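Local coordinates for protein deoxycytidylate deaminase (Cyanophage S-TIM5, PDB 4P9E) that probably deaminates dCMP to dUMP with the help of a bound zinc ion, at residues K26-G31 with C93-C98; A32-N37 with S89-T94. All coordinates share one frame; numbering follows the deposited sequence.

Contact 1: K26-G31 with C93-C98; sequences KRMKVG and CTHSPC. With ZN (zinc ion), chain B.
On the segment leading to the zinc ligand C98, T94 bonds twice to G31, the first residue of strand 31-36. The backbone N of T94 donates to G31 O at 3.0 Å, and its OG1 accepts from G31 N with an N-H...O angle of 164°. That hydroxyl sits between the backbone N and the carbonyl carbon of T94 (chi1 53°), which turns it toward G31 while CG2 packs beside the glycine. The same OG1 lies in the plane of the H95 ring at its edge, hydrogen-bonded to ND1 at 2.8 Å.

H95 in turn is met obliquely by several groups. M28 comes from the opposite direction and brings its methyl CE to 3.5 Å from H95 CD2, with SD 4.5 Å from the ring centroid in a sulfur-aromatic contact. K29 O approaches H95 CE1 at 3.3 Å. V30 lies against C93 and T94, its CG1 3.6 Å from C93 SG and also close to T94 OG1. Beyond H95, C98 SG binds zinc at 2.2 Å beside H70 and C101, and water 1 completes the coordination.

With G31 N and H95 ND1 both on T94 OG1, the hydroxyl is fixed in rotation and one edge of the imidazole is held, consistent with a settled start for the segment that runs on to C98.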
# COMPACT_ATOMS: atom_id res chain seq x y z
N LYS A 26 17.92 16.39 27.61
CA LYS A 26 19.20 16.92 28.04
C LYS A 26 20.13 15.76 28.35
O LYS A 26 21.35 15.89 28.28
CB LYS A 26 19.01 17.83 29.25
CG LYS A 26 17.95 18.92 29.03
CD LYS A 26 18.19 19.67 27.74
CE LYS A 26 16.95 20.46 27.31
NZ LYS A 26 17.08 20.94 25.91
N ARG A 27 19.54 14.61 28.69
CA ARG A 27 20.33 13.43 28.99
C ARG A 27 20.96 12.86 27.71
O ARG A 27 22.19 12.75 27.60
CB ARG A 27 19.48 12.37 29.69
CG ARG A 27 20.27 11.50 30.65
CD ARG A 27 19.42 10.40 31.30
NE ARG A 27 19.48 9.14 30.57
CZ ARG A 27 19.18 7.96 31.09
NH1 ARG A 27 18.80 7.86 32.36
NH2 ARG A 27 19.27 6.86 30.34
N MET A 28 20.13 12.53 26.74
CA MET A 28 20.63 11.92 25.51
C MET A 28 19.80 12.36 24.34
O MET A 28 18.58 12.30 24.39
CB MET A 28 20.52 10.42 25.63
CG MET A 28 21.60 9.67 24.93
SD MET A 28 21.46 7.96 25.43
CE MET A 28 23.19 7.47 25.51
N LYS A 29 20.46 12.82 23.28
CA LYS A 29 19.81 13.06 22.00
C LYS A 29 20.09 11.91 21.00
O LYS A 29 21.24 11.62 20.67
CB LYS A 29 20.24 14.40 21.41
CG LYS A 29 19.97 15.57 22.33
CD LYS A 29 19.86 16.88 21.54
CE LYS A 29 19.84 18.09 22.46
NZ LYS A 29 18.93 17.88 23.63
N VAL A 30 19.02 11.27 20.53
CA VAL A 30 19.13 10.11 19.64
C VAL A 30 18.34 10.35 18.35
O VAL A 30 17.25 10.93 18.36
CB VAL A 30 18.57 8.85 20.32
CG1 VAL A 30 18.95 7.59 19.55
CG2 VAL A 30 19.07 8.76 21.76
N GLY A 31 18.90 9.90 17.24
CA GLY A 31 18.19 9.95 15.98
C GLY A 31 18.16 8.58 15.37
O GLY A 31 19.06 7.79 15.57
N CYS A 93 20.89 4.21 13.51
CA CYS A 93 20.65 4.97 14.70
C CYS A 93 21.95 5.63 15.21
O CYS A 93 23.04 5.11 14.98
CB CYS A 93 20.00 4.07 15.75
SG CYS A 93 19.18 4.98 17.10
N THR A 94 21.85 6.79 15.85
CA THR A 94 23.02 7.38 16.50
C THR A 94 23.50 6.51 17.65
O THR A 94 24.68 6.47 17.95
CB THR A 94 22.76 8.80 17.03
OG1 THR A 94 21.60 8.80 17.88
CG2 THR A 94 22.55 9.78 15.90
N HIS A 95 22.58 5.81 18.31
CA HIS A 95 22.95 4.99 19.44
C HIS A 95 22.54 3.54 19.30
O HIS A 95 21.55 3.24 18.65
CB HIS A 95 22.36 5.55 20.72
CG HIS A 95 22.93 6.88 21.09
ND1 HIS A 95 22.64 8.04 20.40
CD2 HIS A 95 23.80 7.23 22.07
CE1 HIS A 95 23.29 9.05 20.94
NE2 HIS A 95 24.00 8.59 21.96
N SER A 96 23.34 2.66 19.89
CA SER A 96 22.97 1.29 20.16
C SER A 96 21.59 1.31 20.83
O SER A 96 21.33 2.19 21.65
CB SER A 96 24.04 0.64 21.06
OG SER A 96 23.52 -0.28 22.01
N PRO A 97 20.67 0.41 20.44
CA PRO A 97 19.34 0.43 21.05
C PRO A 97 19.20 -0.30 22.38
O PRO A 97 19.90 -1.27 22.65
CB PRO A 97 18.45 -0.22 19.99
CG PRO A 97 19.36 -1.06 19.22
CD PRO A 97 20.68 -0.36 19.19
N CYS A 98 18.28 0.18 23.21
CA CYS A 98 17.95 -0.42 24.49
C CYS A 98 17.32 -1.79 24.27
O CYS A 98 16.99 -2.14 23.14
CB CYS A 98 17.01 0.50 25.28
SG CYS A 98 15.26 0.50 24.78
ZN ZN B . 15.20 2.10 23.29
O HOH W 1 17.21 3.03 22.24

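Contact 2: A32-N37 with S89-T94; sequences AIVVKN and SELFCT
Strands 32-36 and 90-93 run antiparallel, their axes 4.6 Å apart at closest approach and their directions at 158°, with I33-F92 and V35-E90 as the hydrogen-bonded pairs. F92 N reaches I33 O at 2.8 Å and E90 N reaches V35 O at 2.7 Å; the return bond from I33 N to F92 O is more bent, 135° at the hydrogen.

On one face V35 CG2 touches the F92 ring obliquely, 3.9 Å from CD2; the ring is also stacked on Y114 and meets Y12 of helix 6-20. The other face carries A32, V34 and L91. L91 CD1 reaches across to both neighbours, 4.0 Å from A32 CB and the same from V34 CG2. At the far end, with CG1 turned anti to the backbone N (chi1 173°), this methyl of V34 reaches S89 and lies 3.6 Å from its OG. K36 lays its CB against S89 CB; the polar ends of the two go to other partners, S89 OG to I86 O and K36 NZ to S85 O.

Helix 71-80 covers the A32 and L91 face and helix 6-20 the other, the layered alpha/beta/alpha packing of the cytidine deaminase fold, with these two strands inside its mixed sheet.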
# COMPACT_ATOMS: atom_id res chain seq x y z
N ALA A 32 17.10 8.28 14.63
CA ALA A 32 17.03 7.02 13.87
C ALA A 32 16.48 7.27 12.46
O ALA A 32 15.75 8.22 12.23
CB ALA A 32 16.21 5.96 14.61
N ILE A 33 16.86 6.39 11.54
CA ILE A 33 16.50 6.48 10.12
C ILE A 33 16.23 5.06 9.62
O ILE A 33 17.06 4.18 9.82
CB ILE A 33 17.67 7.06 9.31
CG1 ILE A 33 17.72 8.57 9.48
CG2 ILE A 33 17.53 6.79 7.85
CD1 ILE A 33 16.55 9.26 8.86
N VAL A 34 15.07 4.84 9.01
CA VAL A 34 14.80 3.56 8.35
C VAL A 34 15.12 3.63 6.86
O VAL A 34 14.71 4.56 6.16
CB VAL A 34 13.37 3.04 8.62
CG1 VAL A 34 13.08 1.81 7.77
CG2 VAL A 34 13.20 2.69 10.09
N VAL A 35 15.90 2.67 6.38
CA VAL A 35 16.25 2.63 4.97
C VAL A 35 15.90 1.28 4.36
O VAL A 35 16.14 0.24 4.96
CB VAL A 35 17.75 2.94 4.73
CG1 VAL A 35 18.06 2.93 3.25
CG2 VAL A 35 18.11 4.29 5.34
N LYS A 36 15.30 1.31 3.18
CA LYS A 36 14.97 0.09 2.47
C LYS A 36 14.97 0.36 0.97
O LYS A 36 14.48 1.41 0.52
CB LYS A 36 13.61 -0.42 2.93
CG LYS A 36 13.20 -1.75 2.38
CD LYS A 36 11.90 -2.15 3.02
CE LYS A 36 11.29 -3.37 2.36
NZ LYS A 36 9.87 -3.56 2.78
N ASN A 37 15.53 -0.57 0.21
CA ASN A 37 15.61 -0.46 -1.25
C ASN A 37 16.11 0.89 -1.75
O ASN A 37 15.57 1.44 -2.71
CB ASN A 37 14.24 -0.74 -1.87
CG ASN A 37 13.65 -2.06 -1.39
OD1 ASN A 37 14.37 -2.98 -1.02
ND2 ASN A 37 12.32 -2.14 -1.40
N SER A 89 14.10 -3.89 5.99
CA SER A 89 14.76 -2.60 6.02
C SER A 89 15.97 -2.63 6.93
O SER A 89 16.25 -3.64 7.60
CB SER A 89 13.81 -1.53 6.53
OG SER A 89 13.56 -1.73 7.91
N GLU A 90 16.69 -1.52 6.97
CA GLU A 90 17.80 -1.34 7.89
C GLU A 90 17.61 -0.10 8.74
O GLU A 90 17.06 0.90 8.29
CB GLU A 90 19.10 -1.21 7.13
CG GLU A 90 19.09 -2.02 5.86
CD GLU A 90 20.47 -2.35 5.40
OE1 GLU A 90 21.07 -1.52 4.68
OE2 GLU A 90 20.95 -3.43 5.78
N LEU A 91 18.08 -0.17 9.97
CA LEU A 91 17.98 0.94 10.88
C LEU A 91 19.33 1.63 11.07
O LEU A 91 20.29 0.99 11.48
CB LEU A 91 17.51 0.39 12.21
CG LEU A 91 17.23 1.43 13.28
CD1 LEU A 91 16.15 2.38 12.78
CD2 LEU A 91 16.81 0.71 14.53
N PHE A 92 19.42 2.92 10.75
CA PHE A 92 20.59 3.70 11.17
C PHE A 92 20.23 4.51 12.40
O PHE A 92 19.39 5.38 12.36
CB PHE A 92 21.06 4.66 10.09
CG PHE A 92 21.65 3.99 8.90
CD1 PHE A 92 23.02 3.94 8.73
CD2 PHE A 92 20.84 3.39 7.96
CE1 PHE A 92 23.56 3.31 7.63
CE2 PHE A 92 21.39 2.76 6.87
CZ PHE A 92 22.74 2.72 6.71
N CYS A 93 20.89 4.21 13.51
CA CYS A 93 20.65 4.97 14.70
C CYS A 93 21.95 5.63 15.21
O CYS A 93 23.04 5.11 14.98
CB CYS A 93 20.00 4.07 15.75
SG CYS A 93 19.18 4.98 17.10
N THR A 94 21.85 6.79 15.85
CA THR A 94 23.02 7.38 16.50
C THR A 94 23.50 6.51 17.65
O THR A 94 24.68 6.47 17.95
CB THR A 94 22.76 8.80 17.03
OG1 THR A 94 21.60 8.80 17.88
CG2 THR A 94 22.55 9.78 15.90

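Contact 1 continues from the strand pairing of contact 2 into the loops at its end, and their centres are 14 Å apart. In contact 2 the strands run side by side; at T94 the chain turns a corner and runs on toward C98. C93 belongs to both, its side chain about 8 Å from the zinc ion and about 4 Å from that of E72, the predicted proton donor. The face with A32 and L91 packs against helix 71-80, which carries E72, and V30 of contact 1 touches the same helix. Contact 1 lies between the sheet and the segment carrying C98; the side chain of V30 is about 4 Å from that of N46, which binds dTMP in another structure of this protein.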